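Local coordinates for heme-binding protein A (Haemophilus parasuis 29755, PDB 3TPA) that probably binds glutathione in the periplasm for import, as a family 5 extracellular solute-binding protein of the Pasteurellaceae GbpA group, despite its heme-binding name, at residues 274-279 / 287-292; 417-422 / 463-468; 425-430 / 470-475. The protein carries 1 engineered substitution. One frame throughout, in Å; residues are numbered along the deposited sequence. Where two conformers were deposited one is given.

How the contacts relate
All three contacts belong to the part of this solute-binding protein built around the mixed sheet that includes strands 261-276, 407-413 and 478-491. Contact 1 comes first along the chain and joins the end of strand 261-276 to helix 286-294. Contacts 2 and 3 follow, with alternating segments, because both pair helix 420-427 with helix 458-475; their centres are about 10 Å apart. Contact 3 lies between the others: its centre is about 13 Å from that of contact 1, and Arg-289 NH2 meets Asn-475 O there. Contacts 1 and 2 do not touch, their nearest atoms being about 12 Å apart. Helix 458-475 thus ties helix 420-427 to helix 286-294.

Contact 1 (274-279 / 287-292); sequences IGLNTT and KVRQAL. Unlike the reference sequence in segment 287-292: Gln-290 (reference Arg).
Arg-289 reaches from helix 286-294 across the end of strand 261-276, where the helix packs on the mixed sheet of the solute-binding fold just after the strand-to-helix connection; its side chain meets Leu-276 first and Thr-278 last. CB lies 4.0 Å from Leu-276 CD1, and CG is equally near that methyl; the two side chains run past each other in opposite directions. CD passes from one neighbour to the other, 3.9 Å from Thr-278 CG2. The chain then bends at chi3 (-58°), which brings one face of the guanidinium under the threonine methyl. Thr-278 CG2 sits 3.5 Å above that plane, offset toward the rim, while NH1 comes 3.7 Å from Thr-278 CB. One turn further along the helix, Leu-292 CD1 touches the other methyl of the leucine, Leu-276 CD2, at 4.3 Å.

Thr-278 OG1 bonds elsewhere, to Ser-438 O, and between the two segments themselves there is no hydrogen bond. The contact is van der Waals in kind: the arginine's aliphatic stem packs on Leu-276 and its guanidinium face lies under a methyl, while NH1 and NH2 of that buried group are met by the backbone carbonyls of Leu-283 and Asn-475, the latter at the end of helix 458-475.

Contact 2 (417-422 / 463-468); sequences GDPDNF and KLYQQA
Pro-419 lies over one face of the Tyr-465 ring in a CH-pi contact, bringing the capped chain that leads into helix 420-427 against helix 458-475 of the solute-binding fold. Its CG stands 3.7 Å from the ring centroid, 28° off the normal, and therefore toward the rim; the closest ring carbons are CE2 and CD2. Pro-419 CB lies 3.8 Å from Tyr-465 CG and CD2, and the two side chains cross at about a right angle. At the far end of the ring, Asp-420 CB approaches Tyr-465 OH at 3.5 Å.

A water in the ring plane joins the polar tips. It accepts from Tyr-465 OH at 2.7 Å and donates to Asp-420 OD1, also 2.7 Å away, a bridged link between segments that share no direct hydrogen bond.

Behind this first shell, Asp-418 caps the turn. With its CG anti to the backbone N (chi1 -167°), the carboxylate swings back toward the amide two residues on, while its other oxygen, OD2, forms a salt bridge with Arg-461 from the same helix as the tyrosine. Ala-452 of helix 443-453 also touches Tyr-465. The capping bond runs from Asp-420 N to the anti side of Asp-418 OD1, 2.8 Å long and 18° out of the carboxylate plane.

Contact 3 (425-430 / 470-475); sequences PLFSQA and EIFQQN
The rings of Phe-427 and Phe-472 meet obliquely, their planes at 31° and their centroids 4.6 Å apart, in a buried helix-to-helix aromatic contact packed against the mixed sheet of the solute-binding fold. Phe-427 is held between two neighbours. Leu-426 CB lies over the centre of one face, 3.6 Å above the plane, and Phe-472 CD1 covers the opposite face nearer the rim. In return, Phe-427 CE2 lies over one face of Phe-472, also displaced toward the rim. The tilt brings the rings together at one corner, where Phe-427 CZ comes within 3.2 Å of Phe-472 CE1, a tight approach for two aromatic carbons.

Phe-427 is carried by the 420-427 helix region and Phe-472 by the last turns of helix 458-475. The first torsion of Phe-427 (chi1 -56°) sets CG anti to its carbonyl carbon and directs the ring at the other helix. Phe-445 of helix 443-453 touches both rings, as does Ile-478 at the start of strand 478-491, so the pair joins three helices and the sheet.

Polar bonds flank the pair: an ST turn after Phe-427, and a side-chain-to-backbone bond at the end of helix 458-475. In the turn, Ser-428 OG accepts from Ala-430 N at 3.1 Å and has a second partner in Glu-446, which also receives Gln-429 N. On the other helix, the side-chain amide of Asn-475 folds back along the helix that carries it: ND2 donates to Ile-471 O over 2.9 Å from above the carbonyl plane, while Asn-475 N reaches the same oxygen from the opposite face.

Contact 1 (274-279 / 287-292)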
loop_
_atom_site.group_PDB
_atom_site.type_symbol
_atom_site.label_atom_id
_atom_site.label_comp_id
_atom_site.label_asym_id
_atom_site.label_seq_id
_atom_site.Cartn_x
_atom_site.Cartn_y
_atom_site.Cartn_z
ATOM N N ILE A 274 -8.868 11.488 -12.576
ATOM C CA ILE A 274 -9.450 11.311 -13.893
ATOM C C ILE A 274 -8.275 11.132 -14.853
ATOM O O ILE A 274 -7.437 12.017 -14.982
ATOM C CB ILE A 274 -10.291 12.528 -14.310
ATOM C CG1 ILE A 274 -11.436 12.791 -13.326
ATOM C CG2 ILE A 274 -10.815 12.372 -15.742
ATOM C CD1 ILE A 274 -12.472 11.631 -13.217
ATOM N N GLY A 275 -8.199 9.989 -15.523
ATOM C CA GLY A 275 -7.123 9.751 -16.472
ATOM C C GLY A 275 -7.534 10.398 -17.780
ATOM O O GLY A 275 -8.714 10.413 -18.105
ATOM N N LEU A 276 -6.571 10.953 -18.513
ATOM C CA LEU A 276 -6.831 11.506 -19.834
ATOM C C LEU A 276 -5.870 10.896 -20.841
ATOM O O LEU A 276 -4.647 10.962 -20.679
ATOM C CB LEU A 276 -6.662 13.024 -19.813
ATOM C CG LEU A 276 -7.550 13.807 -18.844
ATOM C CD1 LEU A 276 -7.161 15.306 -18.827
ATOM C CD2 LEU A 276 -9.009 13.633 -19.228
ATOM N N ASN A 277 -6.413 10.308 -21.896
ATOM C CA ASN A 277 -5.569 9.685 -22.908
ATOM C C ASN A 277 -4.938 10.755 -23.775
ATOM O O ASN A 277 -5.578 11.277 -24.679
ATOM C CB ASN A 277 -6.412 8.771 -23.764
ATOM C CG ASN A 277 -5.604 8.025 -24.772
ATOM O OD1 ASN A 277 -4.470 8.390 -25.074
ATOM N ND2 ASN A 277 -6.185 6.961 -25.311
ATOM N N THR A 278 -3.674 11.069 -23.515
ATOM C CA THR A 278 -3.024 12.178 -24.206
ATOM C C THR A 278 -2.656 11.907 -25.676
ATOM O O THR A 278 -1.979 12.728 -26.301
ATOM C CB THR A 278 -1.788 12.660 -23.455
ATOM O OG1 THR A 278 -0.752 11.689 -23.576
ATOM C CG2 THR A 278 -2.102 12.849 -21.978
ATOM N N THR A 279 -3.100 10.773 -26.226
ATOM C CA THR A 279 -2.893 10.494 -27.651
ATOM C C THR A 279 -4.162 10.750 -28.446
ATOM O O THR A 279 -4.164 10.652 -29.664
ATOM C CB THR A 279 -2.442 9.048 -27.924
ATOM O OG1 THR A 279 -3.483 8.130 -27.532
ATOM C CG2 THR A 279 -1.150 8.736 -27.176
ATOM N N LYS A 287 -3.625 22.685 -23.317
ATOM C CA LYS A 287 -4.573 23.682 -22.850
ATOM C C LYS A 287 -5.946 23.047 -22.668
ATOM O O LYS A 287 -6.680 23.406 -21.762
ATOM C CB LYS A 287 -4.630 24.888 -23.793
ATOM C CG LYS A 287 -3.296 25.684 -23.870
ATOM C CD LYS A 287 -3.467 26.971 -24.680
ATOM C CE LYS A 287 -2.129 27.648 -25.006
ATOM N NZ LYS A 287 -2.370 28.921 -25.776
ATOM N N VAL A 288 -6.290 22.094 -23.526
ATOM C CA VAL A 288 -7.553 21.396 -23.346
ATOM C C VAL A 288 -7.553 20.629 -22.038
ATOM O O VAL A 288 -8.536 20.667 -21.286
ATOM C CB VAL A 288 -7.880 20.451 -24.517
ATOM C CG1 VAL A 288 -9.049 19.546 -24.150
ATOM C CG2 VAL A 288 -8.205 21.261 -25.763
ATOM N N ARG A 289 -6.452 19.938 -21.751
ATOM C CA ARG A 289 -6.370 19.188 -20.511
ATOM C C ARG A 289 -6.463 20.129 -19.308
ATOM O O ARG A 289 -7.187 19.855 -18.362
ATOM C CB ARG A 289 -5.107 18.332 -20.461
ATOM C CG ARG A 289 -5.042 17.284 -21.580
ATOM C CD ARG A 289 -4.049 16.182 -21.271
ATOM N NE ARG A 289 -2.677 16.653 -21.051
ATOM C CZ ARG A 289 -1.742 16.695 -21.993
ATOM N NH1 ARG A 289 -2.040 16.328 -23.232
ATOM N NH2 ARG A 289 -0.515 17.126 -21.706
ATOM N N GLN A 290 -5.761 21.254 -19.368
ATOM C CA GLN A 290 -5.846 22.260 -18.309
ATOM C C GLN A 290 -7.278 22.764 -18.135
ATOM O O GLN A 290 -7.739 22.959 -17.007
ATOM C CB GLN A 290 -4.897 23.426 -18.600
ATOM C CG GLN A 290 -3.431 23.014 -18.598
ATOM C CD GLN A 290 -2.513 24.118 -19.088
ATOM O OE1 GLN A 290 -2.925 24.978 -19.868
ATOM N NE2 GLN A 290 -1.262 24.102 -18.628
ATOM N N ALA A 291 -7.987 22.945 -19.252
ATOM C CA ALA A 291 -9.398 23.340 -19.211
ATOM C C ALA A 291 -10.284 22.324 -18.464
ATOM O O ALA A 291 -11.090 22.693 -17.593
ATOM C CB ALA A 291 -9.933 23.584 -20.638
ATOM N N LEU A 292 -10.152 21.050 -18.814
ATOM C CA LEU A 292 -10.917 19.990 -18.147
ATOM C C LEU A 292 -10.603 19.938 -16.667
ATOM O O LEU A 292 -11.450 19.578 -15.854
ATOM C CB LEU A 292 -10.598 18.643 -18.783
ATOM C CG LEU A 292 -11.016 18.592 -20.244
ATOM C CD1 LEU A 292 -10.669 17.262 -20.856
ATOM C CD2 LEU A 292 -12.526 18.903 -20.379
#

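Contact 2 (417-422 / 463-468)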
loop_
_atom_site.group_PDB
_atom_site.type_symbol
_atom_site.label_atom_id
_atom_site.label_comp_id
_atom_site.label_asym_id
_atom_site.label_seq_id
_atom_site.Cartn_x
_atom_site.Cartn_y
_atom_site.Cartn_z
ATOM N N GLY A 417 4.928 3.207 -0.436
ATOM C CA GLY A 417 4.787 4.604 -0.069
ATOM C C GLY A 417 5.887 5.551 -0.517
ATOM O O GLY A 417 5.936 6.683 -0.050
ATOM N N ASP A 418 6.769 5.116 -1.413
ATOM C CA ASP A 418 7.816 6.014 -1.934
ATOM C C ASP A 418 7.292 6.821 -3.126
ATOM O O ASP A 418 6.492 6.304 -3.908
ATOM C CB ASP A 418 9.032 5.195 -2.389
ATOM C CG ASP A 418 10.246 6.056 -2.641
ATOM O OD1 ASP A 418 10.385 6.580 -3.760
ATOM O OD2 ASP A 418 11.062 6.222 -1.718
ATOM N N PRO A 419 7.741 8.078 -3.280
ATOM C CA PRO A 419 7.307 8.865 -4.444
ATOM C C PRO A 419 7.580 8.162 -5.769
ATOM O O PRO A 419 6.798 8.309 -6.703
ATOM C CB PRO A 419 8.133 10.165 -4.339
ATOM C CG PRO A 419 9.260 9.843 -3.380
ATOM C CD PRO A 419 8.672 8.831 -2.427
ATOM N N ASP A 420 8.667 7.400 -5.846
ATOM C CA ASP A 420 8.972 6.606 -7.042
ATOM C C ASP A 420 7.846 5.636 -7.379
ATOM O O ASP A 420 7.568 5.372 -8.539
ATOM C CB ASP A 420 10.274 5.815 -6.873
ATOM C CG ASP A 420 10.533 4.858 -8.048
ATOM O OD1 ASP A 420 11.097 5.299 -9.062
ATOM O OD2 ASP A 420 10.146 3.671 -7.967
ATOM N N ASN A 421 7.196 5.110 -6.352
ATOM C CA ASN A 421 6.155 4.095 -6.536
ATOM C C ASN A 421 4.772 4.721 -6.754
ATOM O O ASN A 421 3.773 4.021 -6.767
ATOM C CB ASN A 421 6.160 3.122 -5.339
ATOM C CG ASN A 421 5.143 2.010 -5.465
ATOM O OD1 ASN A 421 4.265 1.864 -4.618
ATOM N ND2 ASN A 421 5.273 1.201 -6.510
ATOM N N PHE A 422 4.735 6.044 -6.921
ATOM C CA PHE A 422 3.575 6.735 -7.491
ATOM C C PHE A 422 3.942 7.157 -8.920
ATOM O O PHE A 422 3.294 6.776 -9.882
ATOM C CB PHE A 422 3.222 8.024 -6.709
ATOM C CG PHE A 422 2.531 7.796 -5.393
ATOM C CD1 PHE A 422 1.144 7.819 -5.306
ATOM C CD2 PHE A 422 3.266 7.609 -4.236
ATOM C CE1 PHE A 422 0.488 7.626 -4.081
ATOM C CE2 PHE A 422 2.613 7.403 -2.994
ATOM C CZ PHE A 422 1.230 7.417 -2.924
ATOM N N LYS A 463 13.866 17.158 -3.503
ATOM C CA LYS A 463 13.917 18.268 -4.445
ATOM C C LYS A 463 13.738 17.776 -5.878
ATOM O O LYS A 463 13.064 18.406 -6.685
ATOM C CB LYS A 463 15.226 19.043 -4.309
ATOM C CG LYS A 463 15.374 19.766 -2.972
ATOM C CD LYS A 463 16.520 20.778 -3.023
ATOM C CE LYS A 463 16.866 21.321 -1.642
ATOM N NZ LYS A 463 17.623 20.333 -0.822
ATOM N N LEU A 464 14.337 16.639 -6.194
ATOM C CA LEU A 464 14.182 16.080 -7.529
ATOM C C LEU A 464 12.708 15.747 -7.785
ATOM O O LEU A 464 12.172 16.063 -8.847
ATOM C CB LEU A 464 15.074 14.843 -7.713
ATOM C CG LEU A 464 16.592 15.071 -7.821
ATOM C CD1 LEU A 464 17.324 13.742 -7.777
ATOM C CD2 LEU A 464 16.977 15.847 -9.092
ATOM N N TYR A 465 12.053 15.131 -6.800
ATOM C CA TYR A 465 10.640 14.789 -6.952
ATOM C C TYR A 465 9.772 16.027 -7.071
ATOM O O TYR A 465 8.834 16.065 -7.872
ATOM C CB TYR A 465 10.148 13.826 -5.848
ATOM C CG TYR A 465 10.712 12.438 -6.042
ATOM C CD1 TYR A 465 10.492 11.754 -7.227
ATOM C CD2 TYR A 465 11.497 11.830 -5.070
ATOM C CE1 TYR A 465 11.009 10.503 -7.438
ATOM C CE2 TYR A 465 12.019 10.556 -5.267
ATOM C CZ TYR A 465 11.770 9.904 -6.458
ATOM O OH TYR A 465 12.288 8.653 -6.693
ATOM N N GLN A 466 10.097 17.063 -6.304
ATOM C CA GLN A 466 9.306 18.285 -6.405
ATOM C C GLN A 466 9.400 18.871 -7.809
ATOM O O GLN A 466 8.417 19.387 -8.343
ATOM C CB GLN A 466 9.729 19.312 -5.361
ATOM C CG GLN A 466 9.238 18.978 -3.959
ATOM C CD GLN A 466 9.455 20.114 -2.979
ATOM O OE1 GLN A 466 10.337 20.951 -3.171
ATOM N NE2 GLN A 466 8.642 20.156 -1.928
ATOM N N GLN A 467 10.598 18.787 -8.391
ATOM C CA GLN A 467 10.824 19.264 -9.732
ATOM C C GLN A 467 10.055 18.448 -10.751
ATOM O O GLN A 467 9.443 19.018 -11.663
ATOM C CB GLN A 467 12.312 19.238 -10.080
ATOM C CG GLN A 467 13.125 20.288 -9.369
ATOM C CD GLN A 467 14.563 20.328 -9.831
ATOM O OE1 GLN A 467 14.961 19.601 -10.740
ATOM N NE2 GLN A 467 15.348 21.197 -9.215
ATOM N N ALA A 468 10.104 17.125 -10.620
ATOM C CA ALA A 468 9.339 16.237 -11.514
ATOM C C ALA A 468 7.838 16.498 -11.439
ATOM O O ALA A 468 7.152 16.539 -12.459
ATOM C CB ALA A 468 9.617 14.773 -11.183
HETATM O O HOH W 1 11.794 7.907 -9.189
#

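Contact 3 (425-430 / 470-475)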
loop_
_atom_site.group_PDB
_atom_site.type_symbol
_atom_site.label_atom_id
_atom_site.label_comp_id
_atom_site.label_asym_id
_atom_site.label_seq_id
_atom_site.Cartn_x
_atom_site.Cartn_y
_atom_site.Cartn_z
ATOM N N PRO A 425 5.223 4.297 -11.861
ATOM C CA PRO A 425 4.129 3.497 -12.432
ATOM C C PRO A 425 3.147 4.320 -13.267
ATOM O O PRO A 425 2.686 3.846 -14.317
ATOM C CB PRO A 425 3.432 2.929 -11.194
ATOM C CG PRO A 425 4.529 2.804 -10.183
ATOM C CD PRO A 425 5.410 4.024 -10.427
ATOM N N LEU A 426 2.822 5.526 -12.799
ATOM C CA LEU A 426 1.814 6.359 -13.461
ATOM C C LEU A 426 2.304 7.098 -14.706
ATOM O O LEU A 426 1.527 7.375 -15.615
ATOM C CB LEU A 426 1.271 7.399 -12.481
ATOM C CG LEU A 426 0.415 6.806 -11.365
ATOM C CD1 LEU A 426 -0.052 7.863 -10.379
ATOM C CD2 LEU A 426 -0.765 6.076 -11.980
ATOM N N PHE A 427 3.579 7.450 -14.744
ATOM C CA PHE A 427 4.030 8.431 -15.738
ATOM C C PHE A 427 5.307 8.058 -16.508
ATOM O O PHE A 427 5.806 8.848 -17.313
ATOM C CB PHE A 427 4.217 9.810 -15.064
ATOM C CG PHE A 427 2.984 10.322 -14.339
ATOM C CD1 PHE A 427 1.752 10.388 -14.974
ATOM C CD2 PHE A 427 3.073 10.742 -13.015
ATOM C CE1 PHE A 427 0.624 10.868 -14.302
ATOM C CE2 PHE A 427 1.956 11.209 -12.327
ATOM C CZ PHE A 427 0.724 11.264 -12.969
ATOM N N SER A 428 5.872 6.885 -16.256
ATOM C CA SER A 428 7.079 6.508 -17.007
ATOM C C SER A 428 6.736 6.052 -18.416
ATOM O O SER A 428 5.727 5.375 -18.639
ATOM C CB SER A 428 7.879 5.399 -16.320
ATOM O OG SER A 428 8.991 5.020 -17.127
ATOM N N GLN A 429 7.586 6.418 -19.367
ATOM C CA GLN A 429 7.436 5.921 -20.727
ATOM C C GLN A 429 7.424 4.398 -20.724
ATOM O O GLN A 429 6.763 3.772 -21.540
ATOM C CB GLN A 429 8.567 6.420 -21.621
ATOM C CG GLN A 429 8.307 6.175 -23.092
ATOM C CD GLN A 429 9.045 7.149 -23.986
ATOM O OE1 GLN A 429 8.461 7.737 -24.899
ATOM N NE2 GLN A 429 10.337 7.325 -23.729
ATOM N N ALA A 430 8.158 3.802 -19.797
ATOM C CA ALA A 430 8.324 2.360 -19.808
ATOM C C ALA A 430 7.037 1.614 -19.476
ATOM O O ALA A 430 6.927 0.412 -19.735
ATOM C CB ALA A 430 9.458 1.940 -18.866
ATOM N N GLU A 470 6.293 19.264 -10.581
ATOM C CA GLU A 470 5.952 20.550 -11.194
ATOM C C GLU A 470 5.802 20.414 -12.714
ATOM O O GLU A 470 4.932 21.035 -13.328
ATOM C CB GLU A 470 6.997 21.616 -10.841
ATOM C CG GLU A 470 6.957 22.071 -9.382
ATOM C CD GLU A 470 6.224 23.394 -9.184
ATOM O OE1 GLU A 470 5.571 23.879 -10.131
ATOM O OE2 GLU A 470 6.304 23.956 -8.070
ATOM N N ILE A 471 6.645 19.592 -13.326
ATOM C CA ILE A 471 6.543 19.352 -14.767
ATOM C C ILE A 471 5.260 18.588 -15.100
ATOM O O ILE A 471 4.493 18.965 -16.006
ATOM C CB ILE A 471 7.764 18.578 -15.313
ATOM C CG1 ILE A 471 9.024 19.454 -15.279
ATOM C CG2 ILE A 471 7.491 18.065 -16.732
ATOM C CD1 ILE A 471 10.326 18.682 -15.545
ATOM N N PHE A 472 5.024 17.511 -14.365
ATOM C CA PHE A 472 3.749 16.786 -14.484
ATOM C C PHE A 472 2.537 17.726 -14.349
ATOM O O PHE A 472 1.616 17.692 -15.161
ATOM C CB PHE A 472 3.647 15.672 -13.437
ATOM C CG PHE A 472 2.234 15.391 -13.005
ATOM C CD1 PHE A 472 1.376 14.651 -13.815
ATOM C CD2 PHE A 472 1.746 15.903 -11.801
ATOM C CE1 PHE A 472 0.048 14.401 -13.403
ATOM C CE2 PHE A 472 0.436 15.677 -11.402
ATOM C CZ PHE A 472 -0.413 14.922 -12.201
ATOM N N GLN A 473 2.535 18.571 -13.325
ATOM C CA GLN A 473 1.384 19.458 -13.087
ATOM C C GLN A 473 1.153 20.443 -14.235
ATOM O O GLN A 473 0.023 20.650 -14.652
ATOM C CB GLN A 473 1.526 20.202 -11.750
ATOM C CG GLN A 473 0.258 20.978 -11.307
ATOM C CD GLN A 473 -0.905 20.070 -10.863
ATOM O OE1 GLN A 473 -0.937 18.883 -11.168
ATOM N NE2 GLN A 473 -1.853 20.638 -10.129
ATOM N N GLN A 474 2.238 21.022 -14.754
ATOM C CA GLN A 474 2.187 21.945 -15.886
ATOM C C GLN A 474 1.489 21.330 -17.099
ATOM O O GLN A 474 0.845 22.021 -17.879
ATOM C CB GLN A 474 3.617 22.376 -16.271
ATOM C CG GLN A 474 4.243 23.366 -15.292
ATOM C CD GLN A 474 5.744 23.568 -15.488
ATOM O OE1 GLN A 474 6.441 22.721 -16.055
ATOM N NE2 GLN A 474 6.249 24.694 -14.996
ATOM N N ASN A 475 1.636 20.021 -17.258
ATOM C CA ASN A 475 1.110 19.306 -18.414
ATOM C C ASN A 475 -0.222 18.610 -18.170
ATOM O O ASN A 475 -0.874 18.176 -19.115
ATOM C CB ASN A 475 2.153 18.305 -18.916
ATOM C CG ASN A 475 3.302 18.990 -19.576
ATOM O OD1 ASN A 475 3.182 19.442 -20.703
ATOM N ND2 ASN A 475 4.404 19.129 -18.861
#